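PDB 5TP4: amidase, hydantoinase/carbamoylase family from Burkholderia ambifaria, which probably hydrolyses N-carbamoyl-L-amino acids to the free L-amino acids, as a zinc-dependent amidase of the peptidase M20 family. Local coordinates for residues R40-T44 with D45-R49; Q56-D60 with A61-V65; G111-V114 with V115-L118. All blocks are in the same frame, centred on the assembly; numbering follows the deposited sequence.

Contact 1 (R40-T44 with D45-R49); sequences RLALT and DDDRR. With EDO (1,2-ethanediol), chain C.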
loop_
_atom_site.group_PDB
_atom_site.type_symbol
_atom_site.label_atom_id
_atom_site.label_comp_id
_atom_site.label_asym_id
_atom_site.label_seq_id
_atom_site.Cartn_x
_atom_site.Cartn_y
_atom_site.Cartn_z
ATOM N N ARG B 40 2.647 30.901 -2.081
ATOM C CA ARG B 40 3.539 31.819 -1.381
ATOM C C ARG B 40 4.220 30.993 -0.284
ATOM O O ARG B 40 3.905 31.112 0.903
ATOM C CB ARG B 40 2.804 33.043 -0.829
ATOM C CG ARG B 40 2.183 33.949 -1.900
ATOM C CD ARG B 40 1.692 35.297 -1.293
ATOM N NE ARG B 40 0.724 35.140 -0.194
ATOM C CZ ARG B 40 -0.602 35.133 -0.348
ATOM N NH1 ARG B 40 -1.149 35.265 -1.549
ATOM N NH2 ARG B 40 -1.393 34.968 0.711
ATOM N N LEU B 41 5.180 30.162 -0.684
ATOM C CA LEU B 41 5.947 29.403 0.300
ATOM C C LEU B 41 6.733 30.344 1.205
ATOM O O LEU B 41 7.302 31.343 0.755
ATOM C CB LEU B 41 6.886 28.421 -0.421
ATOM C CG LEU B 41 6.155 27.180 -0.944
ATOM C CD1 LEU B 41 6.988 26.433 -1.973
ATOM C CD2 LEU B 41 5.826 26.276 0.217
ATOM N N ALA B 42 6.756 30.021 2.501
ATOM C CA ALA B 42 7.331 30.908 3.502
ATOM C C ALA B 42 8.706 31.437 3.098
ATOM O O ALA B 42 9.609 30.678 2.726
ATOM C CB ALA B 42 7.413 30.158 4.836
ATOM N N LEU B 43 8.847 32.754 3.158
ATOM C CA LEU B 43 10.098 33.496 2.965
ATOM C C LEU B 43 10.658 33.426 1.549
ATOM O O LEU B 43 11.804 33.834 1.334
ATOM C CB LEU B 43 11.173 33.058 3.976
ATOM C CG LEU B 43 10.612 33.098 5.411
ATOM C CD1 LEU B 43 11.699 32.712 6.440
ATOM C CD2 LEU B 43 10.019 34.460 5.780
ATOM N N THR B 44 9.882 32.956 0.574
ATOM C CA THR B 44 10.242 33.133 -0.814
ATOM C C THR B 44 9.868 34.542 -1.254
ATOM O O THR B 44 9.217 35.283 -0.521
ATOM C CB THR B 44 9.539 32.113 -1.706
ATOM O OG1 THR B 44 8.117 32.272 -1.580
ATOM C CG2 THR B 44 9.950 30.688 -1.327
ATOM N N ASP B 45 10.311 34.904 -2.468
ATOM C CA ASP B 45 9.966 36.206 -3.042
ATOM C C ASP B 45 8.458 36.454 -3.031
ATOM O O ASP B 45 8.009 37.548 -2.672
ATOM C CB ASP B 45 10.503 36.328 -4.467
ATOM C CG ASP B 45 12.004 36.557 -4.526
ATOM O OD1 ASP B 45 12.619 36.918 -3.501
ATOM O OD2 ASP B 45 12.580 36.393 -5.623
ATOM N N ASP B 46 7.646 35.450 -3.400
ATOM C CA ASP B 46 6.199 35.677 -3.396
ATOM C C ASP B 46 5.629 35.811 -1.992
ATOM O O ASP B 46 4.680 36.580 -1.794
ATOM C CB ASP B 46 5.472 34.575 -4.178
ATOM C CG ASP B 46 5.525 34.821 -5.673
ATOM O OD1 ASP B 46 5.567 36.020 -6.070
ATOM O OD2 ASP B 46 5.535 33.838 -6.455
ATOM N N ASP B 47 6.190 35.104 -0.993
ATOM C CA ASP B 47 5.804 35.394 0.393
ATOM C C ASP B 47 6.144 36.835 0.763
ATOM O O ASP B 47 5.312 37.552 1.327
ATOM C CB ASP B 47 6.485 34.409 1.355
ATOM C CG ASP B 47 5.933 34.477 2.794
ATOM O OD1 ASP B 47 4.703 34.620 3.000
ATOM O OD2 ASP B 47 6.761 34.347 3.750
ATOM N N ARG B 48 7.346 37.303 0.392
ATOM C CA ARG B 48 7.700 38.686 0.683
ATOM C C ARG B 48 6.739 39.658 0.001
ATOM O O ARG B 48 6.361 40.679 0.588
ATOM C CB ARG B 48 9.153 38.938 0.261
ATOM C CG ARG B 48 9.663 40.340 0.509
ATOM C CD ARG B 48 9.700 41.132 -0.769
ATOM N NE ARG B 48 10.523 40.495 -1.806
ATOM C CZ ARG B 48 10.469 40.818 -3.090
ATOM N NH1 ARG B 48 9.651 41.774 -3.496
ATOM N NH2 ARG B 48 11.233 40.191 -3.974
ATOM N N ARG B 49 6.323 39.359 -1.242
ATOM C CA ARG B 49 5.408 40.264 -1.939
ATOM C C ARG B 49 4.062 40.321 -1.238
ATOM O O ARG B 49 3.450 41.391 -1.154
ATOM C CB ARG B 49 5.239 39.847 -3.419
ATOM C CG ARG B 49 6.513 40.031 -4.241
ATOM C CD ARG B 49 6.466 39.410 -5.635
ATOM N NE ARG B 49 7.775 39.578 -6.258
ATOM C CZ ARG B 49 8.494 38.586 -6.762
ATOM N NH1 ARG B 49 7.993 37.348 -6.745
ATOM N NH2 ARG B 49 9.693 38.830 -7.285
HETATM C C1 EDO C . 3.511 37.574 -7.993
HETATM O O1 EDO C . 4.778 37.257 -8.587
HETATM C C2 EDO C . 2.386 37.094 -8.904
HETATM O O2 EDO C . 2.573 35.698 -9.121
HETATM O O HOH W 1 2.731 36.100 1.816
#
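The start of helix 45-60 is capped by the loop in front of it: Thr44 sits at the N-cap, and the type II beta turn from Leu41 to Thr44 leads the chain into the first helical turn. Thr44 OG1 receives a weak bond, 3.5 Å, from Asp47 N, and the same hydroxyl gives its proton to Leu41 O at 2.6 Å. That bond lies in the carbonyl plane, on a lone pair. With chi1 at 60°, OG1 stands between the backbone N and the carbonyl carbon, where it can serve the helix start and the turn together. Leu41 O is also gripped by Thr44 N, the closing bond of the turn. Arg48 N bonds to Thr44 O at 2.9 Å, an i to i+4 helical bond.

Asp47 answers from the helix. Its carboxylate leans over the turn, and Asp47 OD2 accepts from Leu43 N at 2.7 Å along an almost straight line (173°), on the anti side and somewhat out of the carboxylate plane. The leucine and aspartate side chains run side by side, Leu43 CD2 3.8 Å from Asp47 OD2. Arg51, one turn further along the helix, makes a salt bridge to this same oxygen. The other oxygen, OD1, accepts from a water that in turn accepts from Arg40 NE. Along the way Arg40 CD passes 3.3 Å from Asp46 O, and its guanidinium goes on to Leu93 O and Ile30 O, in the neighbourhood of the zinc-binding His92.

Buried Asp47 thus has a peptide N-H, an arginine and a water around its carboxylate, a setting that probably favours the ionised form; the bond from Leu43 N to Asp47 OD2 ties the turn to the helix.

Contact 2 (Q56-D60 with A61-V65); sequences QWCRD and AGMTV. With EDO (1,2-ethanediol), chain U.
Val65 CG2 lies against two helix residues at once, 3.8 Å from Cys58 CB and 3.8 Å from Arg59 CG. The arginine side chain crosses the valine at about a right angle: it runs extended from CG to NE, with CG anti to the carbonyl carbon (chi1 -65°), and this carries the guanidinium past Val65 CB so that the CG2 methyl lies over one of its faces. Two waters then tie the arginine to the valine backbone. One accepts from Arg59 NE, in the guanidinium plane, and from Val65 N; the other accepts from Arg59 NH2 and donates to Val65 O.

Next to it, Met63 passes CB and CG close to Cys58 O, then runs on away from the helix. In one of its two conformers Met63 SD lies 3.9 Å from Cys58 CB, a contact that the second conformer makes doubtful.

The turn between Arg59 and Val65 is a Schellman motif that ends helix 45-60 and leads into strand 64-67. Gly62, the C-prime residue with its positive phi, gives its N-H to Arg59 O from above the carbonyl plane, while Met63 N reaches back to Cys58 O at 3.0 Å. A C-H...O contact, Arg59 CA to Met63 O at 3.5 Å, lies just beyond.

On the outer side of the last turn, Gln56 NE2 donates to Asp60 OD2 at 3.2 Å and nearly straight (171°), on the syn side, tilted out of the carboxylate plane. Toward the interior, Cys58 and Met63 pack on Ala75 of strand 73-77.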
loop_
_atom_site.group_PDB
_atom_site.type_symbol
_atom_site.label_atom_id
_atom_site.label_comp_id
_atom_site.label_asym_id
_atom_site.label_seq_id
_atom_site.Cartn_x
_atom_site.Cartn_y
_atom_site.Cartn_z
ATOM N N GLN B 56 1.668 47.299 3.529
ATOM C CA GLN B 56 1.301 48.570 2.925
ATOM C C GLN B 56 -0.138 48.932 3.264
ATOM O O GLN B 56 -0.436 50.066 3.661
ATOM C CB GLN B 56 1.493 48.489 1.412
ATOM C CG GLN B 56 0.947 49.708 0.704
ATOM C CD GLN B 56 1.803 50.931 0.953
ATOM O OE1 GLN B 56 3.031 50.887 0.808
ATOM N NE2 GLN B 56 1.162 52.034 1.335
ATOM N N TRP B 57 -1.052 47.971 3.106
ATOM C CA TRP B 57 -2.445 48.198 3.472
ATOM C C TRP B 57 -2.570 48.609 4.933
ATOM O O TRP B 57 -3.340 49.519 5.267
ATOM C CB TRP B 57 -3.253 46.927 3.228
ATOM C CG TRP B 57 -3.464 46.653 1.779
ATOM C CD1 TRP B 57 -3.316 47.515 0.764
ATOM C CD2 TRP B 57 -3.915 45.413 1.215
ATOM N NE1 TRP B 57 -3.636 46.893 -0.443
ATOM C CE2 TRP B 57 -4.002 45.596 -0.179
ATOM C CE3 TRP B 57 -4.229 44.161 1.756
ATOM C CZ2 TRP B 57 -4.409 44.574 -1.040
ATOM C CZ3 TRP B 57 -4.640 43.148 0.903
ATOM C CH2 TRP B 57 -4.716 43.367 -0.486
ATOM N N CYS B 58 -1.819 47.948 5.817
ATOM C CA CYS B 58 -1.899 48.283 7.237
ATOM C C CYS B 58 -1.443 49.704 7.500
ATOM O O CYS B 58 -2.081 50.436 8.270
ATOM C CB CYS B 58 -1.055 47.320 8.062
ATOM S SG CYS B 58 -1.769 45.669 8.159
ATOM N N ARG B 59 -0.330 50.113 6.876
ATOM C CA ARG B 59 0.149 51.474 7.064
ATOM C C ARG B 59 -0.832 52.484 6.489
ATOM O O ARG B 59 -1.021 53.559 7.068
ATOM C CB ARG B 59 1.532 51.635 6.433
ATOM C CG ARG B 59 2.601 50.788 7.114
ATOM C CD ARG B 59 4.004 51.216 6.617
ATOM N NE ARG B 59 4.994 50.174 6.894
ATOM C CZ ARG B 59 5.333 49.237 6.013
ATOM N NH1 ARG B 59 4.787 49.253 4.805
ATOM N NH2 ARG B 59 6.222 48.307 6.332
ATOM N N ASP B 60 -1.471 52.151 5.363
ATOM C CA ASP B 60 -2.505 53.020 4.805
ATOM C C ASP B 60 -3.710 53.126 5.730
ATOM O O ASP B 60 -4.445 54.111 5.655
ATOM C CB ASP B 60 -2.980 52.508 3.434
ATOM C CG ASP B 60 -1.901 52.598 2.346
ATOM O OD1 ASP B 60 -0.964 53.427 2.476
ATOM O OD2 ASP B 60 -2.010 51.829 1.359
ATOM N N ALA B 61 -3.915 52.143 6.597
ATOM C CA ALA B 61 -4.970 52.168 7.606
ATOM C C ALA B 61 -4.480 52.771 8.923
ATOM O O ALA B 61 -5.144 52.632 9.959
ATOM C CB ALA B 61 -5.506 50.752 7.852
ATOM N N GLY B 62 -3.323 53.411 8.907
ATOM C CA GLY B 62 -2.863 54.168 10.061
ATOM C C GLY B 62 -2.089 53.365 11.066
ATOM O O GLY B 62 -1.773 53.886 12.143
ATOM N N MET B 63 -1.747 52.128 10.748
ATOM C CA MET B 63 -1.048 51.228 11.655
ATOM C C MET B 63 0.467 51.367 11.504
ATOM O O MET B 63 0.972 51.812 10.472
ATOM C CB MET B 63 -1.453 49.783 11.374
ATOM C CG MET B 63 -2.979 49.567 11.390
ATOM S SD MET B 63 -3.404 47.854 11.112
ATOM C CE MET B 63 -3.439 47.235 12.801
ATOM N N THR B 64 1.196 50.955 12.538
ATOM C CA THR B 64 2.641 50.789 12.430
ATOM C C THR B 64 2.933 49.296 12.300
ATOM O O THR B 64 2.211 48.457 12.850
ATOM C CB THR B 64 3.386 51.390 13.621
ATOM O OG1 THR B 64 2.928 50.796 14.839
ATOM C CG2 THR B 64 3.142 52.887 13.694
ATOM N N VAL B 65 3.953 48.966 11.521
ATOM C CA VAL B 65 4.239 47.582 11.145
ATOM C C VAL B 65 5.686 47.259 11.475
ATOM O O VAL B 65 6.578 48.088 11.278
ATOM C CB VAL B 65 3.976 47.334 9.644
ATOM C CG1 VAL B 65 4.290 45.876 9.280
ATOM C CG2 VAL B 65 2.510 47.649 9.278
HETATM C C1 EDO U . -2.176 54.203 15.460
HETATM O O1 EDO U . -3.265 53.361 15.052
HETATM C C2 EDO U . -0.881 53.430 15.293
HETATM O O2 EDO U . -0.750 52.601 16.447
HETATM O O HOH W 2 5.292 51.025 9.876
HETATM O O HOH W 3 7.850 49.051 8.689
#

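Contact 3 (G111-V114 with V115-L118); sequences GLEV and VRTL
Glu113 leaves the helix with CG anti to the backbone N and then bends at chi2 (58°), which swings its carboxylate forward, toward the following turn. Thr117 holds OG1 anti to its carbonyl carbon (chi1 -77°), which points the hydroxyl at the Glu113 carboxylate. Thr117 OG1 donates to Glu113 OE2 at 2.7 Å, arriving from above the carboxylate plane. Four residues apart, the two side chains are thereby strapped together over the backbone bond from Thr117 N to Glu113 O.

Arg116 runs the other way. From CG to NE the chain is extended, crossing Leu112 at a slant until Leu112 CD2 stands 3.8 Å above the Arg116 guanidinium, over its centre. Leu112 CG is equally near Arg116 NE, so the aliphatic branch covers one face of the charged group, and the ring of Trp57 makes a cation-pi contact with it. The glutamate and the arginine do not join directly: Glu113 OE1 and Arg116 NH1 stay 4.8 Å apart, and the carboxylate and guanidinium planes are 78° apart. One water spans the gap, donating to Glu113 OE1 at 2.6 Å and accepting from Arg116 NH1 at 2.8 Å.

Val114 and Leu118 make a looser apolar pair one turn apart, Val114 CG1 to Leu118 CD1 at 4.3 Å, on the side of helix 105-121 that meets Leu409 of helix 398-416. Val115 turns instead to the sheet, onto Ile131.

The buried Glu113 carboxylate is well supplied: OE2 also takes a salt bridge from Arg19 and the backbone N-H of Asp16. So many donors around it would probably keep it ionised, and they moor helix 105-121 to the start of helix 17-28.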
loop_
_atom_site.group_PDB
_atom_site.type_symbol
_atom_site.label_atom_id
_atom_site.label_comp_id
_atom_site.label_asym_id
_atom_site.label_seq_id
_atom_site.Cartn_x
_atom_site.Cartn_y
_atom_site.Cartn_z
ATOM N N GLY B 111 -8.510 40.636 10.012
ATOM C CA GLY B 111 -7.981 41.611 10.948
ATOM C C GLY B 111 -7.837 42.986 10.325
ATOM O O GLY B 111 -8.183 43.997 10.943
ATOM N N LEU B 112 -7.316 43.047 9.099
ATOM C CA LEU B 112 -7.203 44.347 8.441
ATOM C C LEU B 112 -8.576 44.983 8.268
ATOM O O LEU B 112 -8.748 46.188 8.479
ATOM C CB LEU B 112 -6.502 44.192 7.089
ATOM C CG LEU B 112 -6.440 45.450 6.207
ATOM C CD1 LEU B 112 -5.601 46.570 6.846
ATOM C CD2 LEU B 112 -5.844 45.056 4.838
ATOM N N GLU B 113 -9.580 44.192 7.886
ATOM C CA GLU B 113 -10.888 44.801 7.693
ATOM C C GLU B 113 -11.469 45.263 9.027
ATOM O O GLU B 113 -12.149 46.290 9.080
ATOM C CB GLU B 113 -11.829 43.830 6.960
ATOM C CG GLU B 113 -13.310 44.275 6.885
ATOM C CD GLU B 113 -13.492 45.629 6.210
ATOM O OE1 GLU B 113 -12.696 45.951 5.296
ATOM O OE2 GLU B 113 -14.442 46.369 6.598
ATOM N N VAL B 114 -11.212 44.523 10.111
ATOM C CA VAL B 114 -11.594 45.004 11.436
ATOM C C VAL B 114 -11.050 46.407 11.676
ATOM O O VAL B 114 -11.776 47.316 12.093
ATOM C CB VAL B 114 -11.122 44.019 12.520
ATOM C CG1 VAL B 114 -11.213 44.654 13.910
ATOM C CG2 VAL B 114 -11.998 42.767 12.456
ATOM N N VAL B 115 -9.771 46.609 11.395
ATOM C CA VAL B 115 -9.175 47.920 11.619
ATOM C C VAL B 115 -9.784 48.962 10.683
ATOM O O VAL B 115 -10.103 50.077 11.111
ATOM C CB VAL B 115 -7.656 47.836 11.471
ATOM C CG1 VAL B 115 -7.024 49.267 11.420
ATOM C CG2 VAL B 115 -7.082 47.035 12.666
ATOM N N ARG B 116 -9.973 48.619 9.409
ATOM C CA ARG B 116 -10.538 49.591 8.474
ATOM C C ARG B 116 -11.938 49.996 8.901
ATOM O O ARG B 116 -12.325 51.166 8.780
ATOM C CB ARG B 116 -10.583 49.016 7.058
ATOM C CG ARG B 116 -9.208 48.860 6.424
ATOM C CD ARG B 116 -9.320 48.083 5.092
ATOM N NE ARG B 116 -8.106 48.246 4.293
ATOM C CZ ARG B 116 -7.946 47.701 3.091
ATOM N NH1 ARG B 116 -8.907 46.921 2.589
ATOM N NH2 ARG B 116 -6.836 47.939 2.390
ATOM N N THR B 117 -12.696 49.039 9.432
ATOM C CA THR B 117 -14.023 49.341 9.960
ATOM C C THR B 117 -13.950 50.233 11.202
ATOM O O THR B 117 -14.697 51.217 11.305
ATOM C CB THR B 117 -14.768 48.021 10.215
ATOM O OG1 THR B 117 -15.218 47.513 8.937
ATOM C CG2 THR B 117 -15.964 48.215 11.145
ATOM N N LEU B 118 -13.035 49.949 12.127
ATOM C CA LEU B 118 -12.879 50.829 13.284
ATOM C C LEU B 118 -12.476 52.237 12.864
ATOM O O LEU B 118 -12.949 53.216 13.446
ATOM C CB LEU B 118 -11.846 50.251 14.252
ATOM C CG LEU B 118 -12.244 48.904 14.862
ATOM C CD1 LEU B 118 -11.183 48.450 15.824
ATOM C CD2 LEU B 118 -13.641 48.963 15.567
HETATM O O HOH W 4 -10.676 45.182 3.812
#

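Contact 3 is the buried one, set mid-helix in 105-121; contacts 1 and 2 are only partly buried and mark the two ends of helix 45-60, their centres about 20 Å apart. Opposite ends bring opposite chemistry: at the start, side-chain oxygens of Thr44 and Asp47 take up backbone N-H groups, whereas at the finish a glycine lets the backbone cap itself. Contacts 2 and 3 touch: Trp57 CB lies 3.6 Å from Leu112 CD2, where helix 45-60 packs on helix 105-121; Met63, in the loop that follows, also reaches Val115. Contact 1 lies nearest the zinc site; the other two are away from it.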